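Local atomic coordinates of CRISPR-associated protein CasA/Cse1 (Thermus thermophilus, PDB entry 4AN8), a protein that serves as a subunit of the CRISPR-RNA-guided Cascade complex of bacterial adaptive immunity and probably takes part in selecting foreign DNA. Residues Pro223-Leu226 against Gly227-Glu230; Glu467-Lys470 against Ala471-Arg474. All coordinates share one frame; numbering follows the deposited sequence.

Interaction 1 (Pro223-Leu226 against Gly227-Glu230)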
loop_
_atom_site.group_PDB
_atom_site.type_symbol
_atom_site.label_atom_id
_atom_site.label_comp_id
_atom_site.label_asym_id
_atom_site.label_seq_id
_atom_site.Cartn_x
_atom_site.Cartn_y
_atom_site.Cartn_z
ATOM N N PRO A 223 -27.786 2.890 -7.044
ATOM C CA PRO A 223 -27.378 1.637 -6.396
ATOM C C PRO A 223 -27.344 0.508 -7.407
ATOM O O PRO A 223 -28.064 0.532 -8.394
ATOM C CB PRO A 223 -28.466 1.395 -5.343
ATOM C CG PRO A 223 -29.545 2.394 -5.625
ATOM C CD PRO A 223 -28.932 3.524 -6.375
ATOM N N LEU A 224 -26.481 -0.464 -7.183
ATOM C CA LEU A 224 -26.311 -1.530 -8.149
ATOM C C LEU A 224 -27.312 -2.596 -7.826
ATOM O O LEU A 224 -27.615 -2.807 -6.655
ATOM C CB LEU A 224 -24.888 -2.093 -8.068
ATOM C CG LEU A 224 -23.765 -1.100 -8.395
ATOM C CD1 LEU A 224 -22.392 -1.690 -8.049
ATOM C CD2 LEU A 224 -23.824 -0.681 -9.850
ATOM N N ARG A 225 -27.819 -3.270 -8.854
ATOM C CA ARG A 225 -28.782 -4.361 -8.657
ATOM C C ARG A 225 -28.215 -5.667 -9.197
ATOM O O ARG A 225 -27.337 -5.659 -10.073
ATOM C CB ARG A 225 -30.093 -4.017 -9.338
ATOM C CG ARG A 225 -30.731 -2.747 -8.800
ATOM C CD ARG A 225 -31.291 -2.987 -7.406
ATOM N NE ARG A 225 -32.023 -1.831 -6.895
ATOM C CZ ARG A 225 -31.718 -1.186 -5.769
ATOM N NH1 ARG A 225 -30.693 -1.590 -5.024
ATOM N NH2 ARG A 225 -32.444 -0.138 -5.388
ATOM N N LEU A 226 -28.694 -6.789 -8.684
ATOM C CA LEU A 226 -28.162 -8.074 -9.111
ATOM C C LEU A 226 -28.264 -8.257 -10.628
ATOM O O LEU A 226 -27.315 -8.750 -11.282
ATOM C CB LEU A 226 -28.882 -9.218 -8.387
ATOM C CG LEU A 226 -28.353 -10.596 -8.815
ATOM C CD1 LEU A 226 -26.798 -10.661 -8.751
ATOM C CD2 LEU A 226 -28.973 -11.683 -7.982
ATOM N N GLY A 227 -29.402 -7.831 -11.196
ATOM C CA GLY A 227 -29.643 -7.953 -12.618
ATOM C C GLY A 227 -28.619 -7.227 -13.465
ATOM O O GLY A 227 -28.403 -7.586 -14.626
ATOM N N ASP A 228 -27.969 -6.213 -12.899
ATOM C CA ASP A 228 -26.922 -5.490 -13.655
ATOM C C ASP A 228 -25.550 -6.151 -13.566
ATOM O O ASP A 228 -24.646 -5.819 -14.311
ATOM C CB ASP A 228 -26.833 -4.027 -13.225
ATOM C CG ASP A 228 -28.107 -3.264 -13.523
ATOM O OD1 ASP A 228 -28.495 -3.170 -14.713
ATOM O OD2 ASP A 228 -28.728 -2.764 -12.568
ATOM N N LEU A 229 -25.417 -7.105 -12.658
ATOM C CA LEU A 229 -24.111 -7.634 -12.345
ATOM C C LEU A 229 -23.966 -9.075 -12.794
ATOM O O LEU A 229 -22.876 -9.513 -13.115
ATOM C CB LEU A 229 -23.861 -7.538 -10.831
ATOM C CG LEU A 229 -23.869 -6.093 -10.307
ATOM C CD1 LEU A 229 -23.699 -6.014 -8.774
ATOM C CD2 LEU A 229 -22.793 -5.295 -11.031
ATOM N N GLU A 230 -25.049 -9.834 -12.808
ATOM C CA GLU A 230 -24.911 -11.226 -13.226
ATOM C C GLU A 230 -24.404 -11.324 -14.667
ATOM O O GLU A 230 -24.597 -10.406 -15.456
ATOM C CB GLU A 230 -26.214 -12.003 -13.035
ATOM C CG GLU A 230 -27.419 -11.353 -13.641
ATOM C CD GLU A 230 -28.694 -12.117 -13.342
ATOM O OE1 GLU A 230 -28.620 -13.357 -13.199
ATOM O OE2 GLU A 230 -29.767 -11.478 -13.238
HETATM O O HOH W 1 -27.061 -1.540 -11.269
#
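The peptide group between R225 and L226 receives D228 N above its plane: D228 N donates to R225 O (2.9 Å) from 56° out of that plane. The L226 carbonyl is gripped twice. L229 N, at 2.9 Å from L226 O, again comes from above the plane, whereas E230 N, also 2.9 Å from L226 O, lies nearly along the C=O axis. At the D228 carboxylate, OD2 lies 3.7 Å from R225 CB. A water accepts from R225 N and appears to link it to D228 OD2, although its 2.4 Å separation from D228 OD2 is too short to be trusted in detail. The backbone bonds make this one short helical turn, 226-229, entered from the extended R225. L229 CG packs 3.5 Å from R225 O, and L229 CD1 reaches L224 CB at 4.2 Å; both leucines also rest on V270 of strand 261-273, so the turn lies against the mixed sheet. The R225 chain, bent at chi2 (-72°), carries its guanidinium to a salt bridge with E108, while the R225 side chain also touches A115 and D116 in a neighbouring loop. L226 N is held by D116 OD1, and G227 O accepts from R233 NH1. With CG set between backbone N and carbonyl carbon (chi1 52°), E230 places CG 3.5 Å from L226 O, and the chain runs on extended.

Interaction 2 (Glu467-Lys470 against Ala471-Arg474)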
loop_
_atom_site.group_PDB
_atom_site.type_symbol
_atom_site.label_atom_id
_atom_site.label_comp_id
_atom_site.label_asym_id
_atom_site.label_seq_id
_atom_site.Cartn_x
_atom_site.Cartn_y
_atom_site.Cartn_z
ATOM N N GLU A 467 29.597 -8.189 7.999
ATOM C CA GLU A 467 28.739 -8.873 8.953
ATOM C C GLU A 467 28.152 -10.162 8.379
ATOM O O GLU A 467 27.994 -11.147 9.088
ATOM C CB GLU A 467 27.618 -7.931 9.403
ATOM C CG GLU A 467 26.754 -8.462 10.530
ATOM C CD GLU A 467 25.857 -7.391 11.128
ATOM O OE1 GLU A 467 25.209 -6.647 10.358
ATOM O OE2 GLU A 467 25.809 -7.286 12.373
ATOM N N ALA A 468 27.820 -10.161 7.093
ATOM C CA ALA A 468 27.160 -11.326 6.505
ATOM C C ALA A 468 28.156 -12.440 6.191
ATOM O O ALA A 468 27.842 -13.626 6.305
ATOM C CB ALA A 468 26.383 -10.933 5.245
ATOM N N TRP A 469 29.355 -12.055 5.778
ATOM C CA TRP A 469 30.378 -13.041 5.486
ATOM C C TRP A 469 30.881 -13.676 6.803
ATOM O O TRP A 469 31.028 -14.904 6.899
ATOM C CB TRP A 469 31.513 -12.425 4.654
ATOM C CG TRP A 469 32.665 -13.356 4.477
ATOM C CD1 TRP A 469 33.921 -13.215 5.003
ATOM C CD2 TRP A 469 32.666 -14.590 3.754
ATOM N NE1 TRP A 469 34.698 -14.283 4.645
ATOM C CE2 TRP A 469 33.953 -15.144 3.879
ATOM C CE3 TRP A 469 31.703 -15.281 3.007
ATOM C CZ2 TRP A 469 34.305 -16.352 3.292
ATOM C CZ3 TRP A 469 32.054 -16.491 2.428
ATOM C CH2 TRP A 469 33.348 -17.012 2.575
ATOM N N LYS A 470 31.096 -12.839 7.820
ATOM C CA LYS A 470 31.415 -13.343 9.152
ATOM C C LYS A 470 30.466 -14.463 9.553
ATOM O O LYS A 470 30.896 -15.503 10.047
ATOM C CB LYS A 470 31.378 -12.226 10.197
ATOM C CG LYS A 470 31.620 -12.711 11.621
ATOM C CD LYS A 470 31.659 -11.546 12.604
ATOM C CE LYS A 470 31.544 -12.010 14.055
ATOM N NZ LYS A 470 32.724 -12.798 14.511
ATOM N N ALA A 471 29.174 -14.261 9.317
ATOM C CA ALA A 471 28.174 -15.247 9.710
ATOM C C ALA A 471 28.259 -16.509 8.871
ATOM O O ALA A 471 27.914 -17.597 9.329
ATOM C CB ALA A 471 26.770 -14.641 9.636
ATOM N N THR A 472 28.714 -16.365 7.634
ATOM C CA THR A 472 28.857 -17.513 6.730
ATOM C C THR A 472 30.125 -18.309 7.075
ATOM O O THR A 472 30.126 -19.530 6.987
ATOM C CB THR A 472 28.909 -17.054 5.254
ATOM O OG1 THR A 472 27.740 -16.276 4.961
ATOM C CG2 THR A 472 28.967 -18.238 4.313
ATOM N N ARG A 473 31.194 -17.603 7.450
ATOM C CA ARG A 473 32.405 -18.238 7.979
ATOM C C ARG A 473 32.033 -19.134 9.150
ATOM O O ARG A 473 32.339 -20.330 9.162
ATOM C CB ARG A 473 33.405 -17.195 8.467
ATOM C CG ARG A 473 34.290 -16.620 7.385
ATOM C CD ARG A 473 35.505 -15.913 7.991
ATOM N NE ARG A 473 36.360 -16.838 8.733
ATOM C CZ ARG A 473 37.466 -17.400 8.244
ATOM N NH1 ARG A 473 37.867 -17.127 7.003
ATOM N NH2 ARG A 473 38.180 -18.236 8.993
ATOM N N ARG A 474 31.358 -18.536 10.130
ATOM C CA ARG A 474 30.860 -19.249 11.297
ATOM C C ARG A 474 30.141 -20.535 10.893
ATOM O O ARG A 474 30.307 -21.577 11.524
ATOM C CB ARG A 474 29.931 -18.339 12.102
ATOM C CG ARG A 474 29.757 -18.740 13.546
ATOM C CD ARG A 474 28.729 -17.864 14.242
ATOM N NE ARG A 474 29.192 -16.501 14.441
ATOM C CZ ARG A 474 28.532 -15.430 14.010
ATOM N NH1 ARG A 474 27.383 -15.588 13.360
ATOM N NH2 ARG A 474 29.018 -14.209 14.220
#
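This is a local contact within a single helix, 453-476, one of the long helices of the C-terminal helical bundle; its side chains meet three and four residues apart. W469 and R473 share one side of the helix. R473 CG lies over one face of the indole, 4.0 Å from the centroid of the five-membered ring of W469 in a CH-pi contact, displaced toward the rim. The guanidinium is not stacked on the indole: the two planes stand 76° apart. Its NH1 makes a salt bridge with E490 OE1, the same oxygen that accepts from W469 NE1, and W469 also stacks on F493, which joins this side to helix 483-499. T472 approaches the six-membered part of the ring obliquely, with CB 4.0 Å from W469 CE3. Its chi1 of -56° sets OG1 beside the backbone N, where T472 OG1 donates to A468 O at 3.0 Å, so the buried hydroxyl is satisfied within its own helix. T472 N binds A468 O too (3.2 Å), and A468 O thus accepts two donors, from opposite faces of its plane. A468 and T472 both pack on L429 of helix 429-446. R473 N binds W469 O at 2.8 Å in a nearly straight bond (169°). On the exposed side, K470 CE lies at the edge of the R474 guanidinium, 3.4 Å from R474 NH2. K470 NZ and R474 NH2 are 4.0 Å apart, so these like charges probably repel mildly, a cost that water on the exposed surface would be expected to lessen.

Overall arrangement
From the N terminus the chain first reaches interaction 1, at 223-230, after helix 199-206 and before strand 235-237. It then runs through strands 235-237, 250-256 and 261-273 of the mixed sheet and the long helix 372-403 before interaction 2, at 467-474, late in helix 453-476. The two follow in series and neither nest nor cross; each is continuous in sequence and neither closes a long loop, the contacts being three to five residues apart. Interaction 1 ties a surface turn to strand 261-273 and neighbouring loops, whereas interaction 2 ties helix 453-476 to helices 429-446 and 483-499. Their centres are about 60 Å apart, on opposite sides of the chain's centre, and their nearest atoms about 51 Å.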